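Local coordinates for activating signal cointegrator 1 complex subunit 2 (Homo sapiens, PDB 6YXQ), which binds polyubiquitin chains, recruits ASCC3 and ALKBH3 to sites of DNA damage, and takes part in the rescue of stalled ribosomes, at residues Pro6-Leu10 and Asp11-Ile15; Asp345-Gln348 and Gly349-Glu353; Ser389-Glu393 and Thr394-Tyr398. All blocks are in the same frame, centred on the assembly; numbering follows the deposited sequence.

Contact 1: Pro6-Leu10 and Asp11-Ile15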
loop_
_atom_site.group_PDB
_atom_site.type_symbol
_atom_site.label_atom_id
_atom_site.label_comp_id
_atom_site.label_asym_id
_atom_site.label_seq_id
_atom_site.Cartn_x
_atom_site.Cartn_y
_atom_site.Cartn_z
ATOM N N PRO B 6 30.700 -8.825 21.077
ATOM C CA PRO B 6 29.836 -7.672 20.814
ATOM C C PRO B 6 29.087 -7.806 19.493
ATOM O O PRO B 6 29.412 -8.688 18.698
ATOM C CB PRO B 6 30.825 -6.509 20.768
ATOM C CG PRO B 6 32.066 -7.125 20.198
ATOM C CD PRO B 6 32.088 -8.577 20.645
ATOM N N ALA B 7 28.101 -6.941 19.266
ATOM C CA ALA B 7 27.307 -6.944 18.043
ATOM C C ALA B 7 27.717 -5.756 17.182
ATOM O O ALA B 7 27.676 -4.608 17.640
ATOM C CB ALA B 7 25.813 -6.896 18.358
ATOM N N LEU B 8 28.115 -6.036 15.937
ATOM C CA LEU B 8 28.566 -5.017 14.998
ATOM C C LEU B 8 27.430 -4.644 14.059
ATOM O O LEU B 8 26.840 -5.533 13.426
ATOM C CB LEU B 8 29.764 -5.524 14.196
ATOM C CG LEU B 8 30.723 -4.494 13.589
ATOM C CD1 LEU B 8 31.264 -3.554 14.657
ATOM C CD2 LEU B 8 31.866 -5.186 12.848
ATOM N N PRO B 9 27.089 -3.361 13.949
ATOM C CA PRO B 9 25.999 -2.966 13.052
ATOM C C PRO B 9 26.345 -3.237 11.597
ATOM O O PRO B 9 27.510 -3.214 11.190
ATOM C CB PRO B 9 25.836 -1.465 13.320
ATOM C CG PRO B 9 27.127 -1.036 13.916
ATOM C CD PRO B 9 27.652 -2.214 14.681
ATOM N N LEU B 10 25.292 -3.467 10.810
ATOM C CA LEU B 10 25.435 -4.029 9.470
ATOM C C LEU B 10 26.272 -3.146 8.557
ATOM O O LEU B 10 27.066 -3.655 7.756
ATOM C CB LEU B 10 24.053 -4.244 8.862
ATOM C CG LEU B 10 23.999 -4.830 7.453
ATOM C CD1 LEU B 10 24.764 -6.140 7.388
ATOM C CD2 LEU B 10 22.553 -5.029 7.025
ATOM N N ASP B 11 26.097 -1.825 8.641
ATOM C CA ASP B 11 26.729 -0.937 7.670
ATOM C C ASP B 11 28.248 -1.053 7.715
ATOM O O ASP B 11 28.912 -0.948 6.678
ATOM C CB ASP B 11 26.299 0.508 7.910
ATOM C CG ASP B 11 26.285 0.868 9.377
ATOM O OD1 ASP B 11 26.916 1.882 9.752
ATOM O OD2 ASP B 11 25.638 0.134 10.155
ATOM N N GLN B 12 28.816 -1.282 8.898
ATOM C CA GLN B 12 30.262 -1.359 9.050
ATOM C C GLN B 12 30.783 -2.784 9.215
ATOM O O GLN B 12 31.998 -2.970 9.361
ATOM C CB GLN B 12 30.719 -0.489 10.230
ATOM C CG GLN B 12 30.181 -0.903 11.592
ATOM C CD GLN B 12 30.540 0.099 12.684
ATOM O OE1 GLN B 12 30.934 1.231 12.398
ATOM N NE2 GLN B 12 30.407 -0.318 13.937
ATOM N N LEU B 13 29.913 -3.793 9.171
ATOM C CA LEU B 13 30.362 -5.173 9.312
ATOM C C LEU B 13 30.967 -5.671 8.005
ATOM O O LEU B 13 30.459 -5.389 6.915
ATOM C CB LEU B 13 29.207 -6.088 9.746
ATOM C CG LEU B 13 29.547 -7.573 9.943
ATOM C CD1 LEU B 13 28.636 -8.180 10.997
ATOM C CD2 LEU B 13 29.448 -8.401 8.660
ATOM N N GLN B 14 32.047 -6.434 8.129
ATOM C CA GLN B 14 32.801 -6.951 6.999
ATOM C C GLN B 14 32.594 -8.454 6.876
ATOM O O GLN B 14 32.563 -9.168 7.881
ATOM C CB GLN B 14 34.293 -6.639 7.164
ATOM C CG GLN B 14 34.559 -5.217 7.626
ATOM C CD GLN B 14 34.885 -4.299 6.473
ATOM O OE1 GLN B 14 35.162 -4.755 5.364
ATOM N NE2 GLN B 14 34.835 -2.998 6.719
ATOM N N ILE B 15 32.436 -8.927 5.639
ATOM C CA ILE B 15 32.382 -10.352 5.334
ATOM C C ILE B 15 33.463 -10.667 4.311
ATOM O O ILE B 15 33.673 -9.911 3.356
ATOM C CB ILE B 15 30.995 -10.790 4.815
ATOM C CG1 ILE B 15 30.579 -9.979 3.581
ATOM C CG2 ILE B 15 29.953 -10.684 5.918
ATOM C CD1 ILE B 15 30.684 -10.740 2.268
#

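Contact 2: Asp345-Gln348 and Gly349-Glu353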
loop_
_atom_site.group_PDB
_atom_site.type_symbol
_atom_site.label_atom_id
_atom_site.label_comp_id
_atom_site.label_asym_id
_atom_site.label_seq_id
_atom_site.Cartn_x
_atom_site.Cartn_y
_atom_site.Cartn_z
ATOM N N ASP B 345 4.000 29.474 30.863
ATOM C CA ASP B 345 3.320 30.758 30.674
ATOM C C ASP B 345 4.073 31.673 29.704
ATOM O O ASP B 345 4.316 32.848 29.990
ATOM C CB ASP B 345 3.066 31.461 32.010
ATOM C CG ASP B 345 1.612 31.410 32.419
ATOM O OD1 ASP B 345 1.269 31.981 33.476
ATOM O OD2 ASP B 345 0.811 30.797 31.677
ATOM N N ASN B 346 4.421 31.121 28.523
ATOM C CA ASN B 346 4.942 31.885 27.385
ATOM C C ASN B 346 4.228 31.373 26.129
ATOM O O ASN B 346 4.816 30.780 25.225
ATOM C CB ASN B 346 6.464 31.767 27.258
ATOM C CG ASN B 346 7.205 32.835 28.049
ATOM O OD1 ASN B 346 6.712 33.332 29.058
ATOM N ND2 ASN B 346 8.395 33.194 27.587
ATOM N N ILE B 347 2.922 31.613 26.077
ATOM C CA ILE B 347 2.052 31.068 25.049
ATOM C C ILE B 347 1.454 32.161 24.178
ATOM O O ILE B 347 0.555 31.887 23.376
ATOM C CB ILE B 347 0.944 30.212 25.675
ATOM C CG1 ILE B 347 0.045 31.105 26.525
ATOM C CG2 ILE B 347 1.543 29.108 26.519
ATOM C CD1 ILE B 347 -0.768 30.359 27.532
ATOM N N GLN B 348 1.922 33.400 24.325
ATOM C CA GLN B 348 1.351 34.506 23.562
ATOM C C GLN B 348 1.474 34.270 22.061
ATOM O O GLN B 348 0.522 34.494 21.304
ATOM C CB GLN B 348 2.024 35.813 23.966
ATOM C CG GLN B 348 1.471 36.389 25.240
ATOM C CD GLN B 348 -0.031 36.546 25.181
ATOM O OE1 GLN B 348 -0.748 36.126 26.092
ATOM N NE2 GLN B 348 -0.521 37.155 24.102
ATOM N N GLY B 349 2.643 33.807 21.612
ATOM C CA GLY B 349 2.831 33.558 20.193
ATOM C C GLY B 349 1.883 32.506 19.656
ATOM O O GLY B 349 1.343 32.650 18.557
ATOM N N PHE B 350 1.670 31.432 20.425
ATOM C CA PHE B 350 0.674 30.425 20.060
ATOM C C PHE B 350 -0.716 31.042 19.954
ATOM O O PHE B 350 -1.441 30.831 18.969
ATOM C CB PHE B 350 0.668 29.303 21.098
ATOM C CG PHE B 350 1.960 28.550 21.197
ATOM C CD1 PHE B 350 2.546 28.001 20.070
ATOM C CD2 PHE B 350 2.581 28.374 22.424
ATOM C CE1 PHE B 350 3.733 27.296 20.164
ATOM C CE2 PHE B 350 3.767 27.672 22.524
ATOM C CZ PHE B 350 4.344 27.133 21.393
ATOM N N ILE B 351 -1.101 31.802 20.983
ATOM C CA ILE B 351 -2.375 32.513 20.988
ATOM C C ILE B 351 -2.477 33.435 19.779
ATOM O O ILE B 351 -3.511 33.488 19.093
ATOM C CB ILE B 351 -2.530 33.294 22.303
ATOM C CG1 ILE B 351 -2.697 32.327 23.475
ATOM C CG2 ILE B 351 -3.696 34.257 22.216
ATOM C CD1 ILE B 351 -2.727 33.001 24.831
ATOM N N GLU B 352 -1.408 34.186 19.506
ATOM C CA GLU B 352 -1.456 35.131 18.398
ATOM C C GLU B 352 -1.586 34.406 17.069
ATOM O O GLU B 352 -2.272 34.887 16.163
ATOM C CB GLU B 352 -0.221 36.035 18.404
ATOM C CG GLU B 352 -0.180 37.068 19.538
ATOM C CD GLU B 352 -1.472 37.856 19.698
ATOM O OE1 GLU B 352 -2.127 38.177 18.682
ATOM O OE2 GLU B 352 -1.835 38.155 20.856
ATOM N N GLU B 353 -0.949 33.240 16.937
ATOM C CA GLU B 353 -1.071 32.484 15.698
ATOM C C GLU B 353 -2.507 32.025 15.487
ATOM O O GLU B 353 -3.051 32.138 14.381
ATOM C CB GLU B 353 -0.113 31.296 15.703
ATOM C CG GLU B 353 -0.253 30.429 14.466
ATOM C CD GLU B 353 1.058 29.844 13.996
ATOM O OE1 GLU B 353 1.222 29.685 12.765
ATOM O OE2 GLU B 353 1.915 29.536 14.854
#

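Contact 3: Ser389-Glu393 and Thr394-Tyr398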
loop_
_atom_site.group_PDB
_atom_site.type_symbol
_atom_site.label_atom_id
_atom_site.label_comp_id
_atom_site.label_asym_id
_atom_site.label_seq_id
_atom_site.Cartn_x
_atom_site.Cartn_y
_atom_site.Cartn_z
ATOM N N SER B 389 -3.263 34.275 31.426
ATOM C CA SER B 389 -3.723 34.958 32.628
ATOM C C SER B 389 -4.427 36.270 32.299
ATOM O O SER B 389 -5.209 36.774 33.112
ATOM C CB SER B 389 -2.548 35.217 33.570
ATOM O OG SER B 389 -2.022 36.519 33.394
ATOM N N VAL B 390 -4.194 36.821 31.108
ATOM C CA VAL B 390 -4.580 38.196 30.812
ATOM C C VAL B 390 -5.175 38.319 29.412
ATOM O O VAL B 390 -4.654 39.037 28.555
ATOM C CB VAL B 390 -3.369 39.125 31.025
ATOM C CG1 VAL B 390 -2.190 38.784 30.057
ATOM C CG2 VAL B 390 -3.771 40.593 30.950
ATOM N N LEU B 391 -6.309 37.664 29.168
ATOM C CA LEU B 391 -6.918 37.675 27.835
ATOM C C LEU B 391 -8.309 38.296 27.907
ATOM O O LEU B 391 -9.244 37.687 28.441
ATOM C CB LEU B 391 -6.976 36.277 27.225
ATOM C CG LEU B 391 -7.203 36.360 25.706
ATOM C CD1 LEU B 391 -6.084 37.147 25.037
ATOM C CD2 LEU B 391 -7.299 34.981 25.106
ATOM N N ASP B 392 -8.441 39.495 27.339
ATOM C CA ASP B 392 -9.697 40.225 27.316
ATOM C C ASP B 392 -10.568 39.782 26.144
ATOM O O ASP B 392 -10.090 39.246 25.140
ATOM C CB ASP B 392 -9.449 41.731 27.231
ATOM C CG ASP B 392 -8.356 42.082 26.244
ATOM O OD1 ASP B 392 -7.381 41.311 26.145
ATOM O OD2 ASP B 392 -8.463 43.130 25.574
ATOM N N GLU B 393 -11.871 40.023 26.290
ATOM C CA GLU B 393 -12.823 39.656 25.250
ATOM C C GLU B 393 -12.534 40.388 23.951
ATOM O O GLU B 393 -12.868 39.890 22.872
ATOM C CB GLU B 393 -14.241 39.953 25.729
ATOM C CG GLU B 393 -14.703 39.026 26.833
ATOM C CD GLU B 393 -15.294 37.752 26.284
ATOM O OE1 GLU B 393 -15.259 36.725 26.992
ATOM O OE2 GLU B 393 -15.793 37.778 25.137
ATOM N N THR B 394 -11.926 41.572 24.046
ATOM C CA THR B 394 -11.508 42.344 22.881
ATOM C C THR B 394 -10.820 41.475 21.844
ATOM O O THR B 394 -11.105 41.558 20.642
ATOM C CB THR B 394 -10.554 43.449 23.333
ATOM O OG1 THR B 394 -11.187 44.233 24.345
ATOM C CG2 THR B 394 -10.144 44.337 22.172
ATOM N N ARG B 395 -9.910 40.626 22.310
ATOM C CA ARG B 395 -9.026 39.893 21.426
ATOM C C ARG B 395 -9.734 38.806 20.629
ATOM O O ARG B 395 -9.218 38.398 19.586
ATOM C CB ARG B 395 -7.886 39.285 22.241
ATOM C CG ARG B 395 -7.200 40.280 23.158
ATOM C CD ARG B 395 -6.485 41.366 22.372
ATOM N NE ARG B 395 -5.776 40.837 21.210
ATOM C CZ ARG B 395 -4.635 40.158 21.270
ATOM N NH1 ARG B 395 -4.061 39.919 22.440
ATOM N NH2 ARG B 395 -4.067 39.719 20.156
ATOM N N THR B 396 -10.894 38.319 21.082
ATOM C CA THR B 396 -11.577 37.243 20.371
ATOM C C THR B 396 -12.997 37.570 19.933
ATOM O O THR B 396 -13.524 36.860 19.067
ATOM C CB THR B 396 -11.603 35.955 21.217
ATOM O OG1 THR B 396 -12.529 36.091 22.305
ATOM C CG2 THR B 396 -10.214 35.636 21.759
ATOM N N ALA B 397 -13.613 38.629 20.466
ATOM C CA ALA B 397 -15.033 38.897 20.237
ATOM C C ALA B 397 -15.392 38.847 18.755
ATOM O O ALA B 397 -16.321 38.131 18.354
ATOM C CB ALA B 397 -15.405 40.257 20.834
ATOM N N TYR B 398 -14.651 39.588 17.924
ATOM C CA TYR B 398 -14.971 39.651 16.500
ATOM C C TYR B 398 -15.047 38.261 15.883
ATOM O O TYR B 398 -15.982 37.966 15.127
ATOM C CB TYR B 398 -13.955 40.528 15.761
ATOM C CG TYR B 398 -12.539 39.989 15.688
ATOM C CD1 TYR B 398 -11.709 40.012 16.796
ATOM C CD2 TYR B 398 -12.027 39.485 14.499
ATOM C CE1 TYR B 398 -10.420 39.529 16.731
ATOM C CE2 TYR B 398 -10.736 39.000 14.421
ATOM C CZ TYR B 398 -9.934 39.026 15.542
ATOM O OH TYR B 398 -8.639 38.554 15.476
HETATM O O HOH W 1 -10.756 36.725 24.977
HETATM O O HOH W 2 -14.885 37.079 22.941
#

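Contact 1: Pro6-Leu10 and Asp11-Ile15
Asp11 turns its carboxylate back toward Pro9, where Asp11 OD2 lies 3.6 Å from Pro9 CB. The other oxygen, OD1, hydrogen-bonds to Ser146, so the carboxylate is tied to a neighbouring loop as well as resting on the proline.

Gln12 folds back in the same direction. Gln12 N bonds to Pro9 O at 3.3 Å, with the donor lying above the carbonyl plane. The side chain starts between N and the carbonyl carbon (chi1 63°) and then runs out straight, which takes its amide past the Pro9 ring to Leu8. Gln12 NE2 sits 3.4 Å from Pro9 CG and also 3.4 Å from Leu8 CD1. The Gln12 and Leu8 side chains cross at about a right angle.

Leu13 closes the next turn, with Leu13 N bonding to Leu10 O at 3.2 Å. On the Leu8 side, Leu13 CB meets Leu8 CD2 at 4.2 Å, a loose apolar contact. Leu10 faces other parts of the fold and is buried against His78 and Trp82 of helix 78-87. The whole is a pair of overlapping beta turns, Pro9-Gln12 and Leu10-Leu13, leading into the first strand of the antiparallel hairpin formed by 14-18 and 25-29.

Contact 2: Asp345-Gln348 and Gly349-Glu353
Gln348, Ile347 and Ile351 carry most of this contact, which is the N-terminal turn of helix 348-359. Ile347 is the N-cap residue. Its aliphatic side chain cannot cap the helix with a polar group, and its backbone does the polar work: Ile347 O accepts the N-H of Ile351, N to O 2.9 Å, in an almost straight bond (174° at the hydrogen). This is the first i to i+4 bond of the helix. Gln348 O then takes the N-H of Glu352, N to O 2.7 Å.

The side chains follow the same spacing. Ile347 CG1 meets Ile351 CD1 at 3.8 Å. Ile351 CG1 is anti to its carbonyl carbon (chi1 -68°), and the extended chain beyond it carries CD1 back toward the N-cap residue. Both isoleucines are buried, and Ile347 also packs on Ile339 of helix 306-340. Phe350 lies beside them, with Phe350 CD2 at 4.1 Å from Ile347 CB. Its ring continues onto Pro338 and Ile339, so the helix start is joined to the end of the preceding long helix.

Gln348 lies on the exposed side. Its chain bends at chi2 and brings Gln348 OE1 to 3.9 Å from Ile351 CD1. The amide then stands near the Glu352 carboxylate, the two planes 40° apart. The carboxylate has a stronger partner, because Glu352 OE2 forms a salt bridge with Arg395. Gln348 NE2 stays 3.6 Å from Glu352 OE2, a near approach and no more.

Contact 3: Ser389-Glu393 and Thr394-Tyr398
Glu393 O is gripped by two backbone N-H groups, from Ala397 N at 2.8 Å and from Thr396 N at 3.1 Å. The Ala397 donor lies almost in line with the C=O bond, while the Thr396 donor stands 57° out of the carbonyl plane. Such paired i+4 and i+3 bonds belong to the opening turn of helix 394-408. One residue earlier, Asp392 O accepts the N-H of Arg395.

Two waters join the loop to Thr396. One donates to Asp392 O at 2.6 Å and also hydrogen-bonds to Thr396 OG1. The other donates to Glu393 OE2 and is hydrogen-bonded to Thr396 OG1 at 2.6 Å. Thr396 OG1 lies between its backbone N and carbonyl carbon (chi1 72°), which holds the hydroxyl on the side of both waters. Thr396 itself is buried and touches Ile381 and Gln385 of helix 377-387.

Arg395 works with its stem on one side and its charge on another. Leu391 CD1 rests on the stem, 3.8 Å from Arg395 CG, the two side chains crossing at about a right angle. The guanidinium reaches helix 348-359, where NH2 forms a salt bridge with Glu352. With an alanine in place of Arg395, the Glu352 carboxylate would probably lose this charged mate, and Leu391 CD1 part of its cover. Asp392 has the opposite charge too, but the charged ends, Asp392 OD1 and Arg395 NH1, stay 5.2 Å apart, so any attraction would act over a distance. Asp392 OD1 lies instead against the stem, 3.2 Å from Arg395 CG.

How the contacts relate
Contacts 2 and 3 are neighbours, their centres about 13 Å apart. Each forms the start of a helix, and the salt bridge between Glu352 and Arg395 joins the two starts. Contact 1 is remote, its centre about 48 Å from that of contact 2 and 60 Å from that of contact 3. It sits near the start of this N-terminal part of the protein and leads into a strand instead of a helix. Contact 2 is partly buried and leans on paired isoleucines. Contacts 1 and 3 lie at the surface. Contact 1 mixes turn bonds with proline and leucine contacts. Contact 3 relies on backbone carbonyls and bridging waters, and its salt bridge leads out to contact 2.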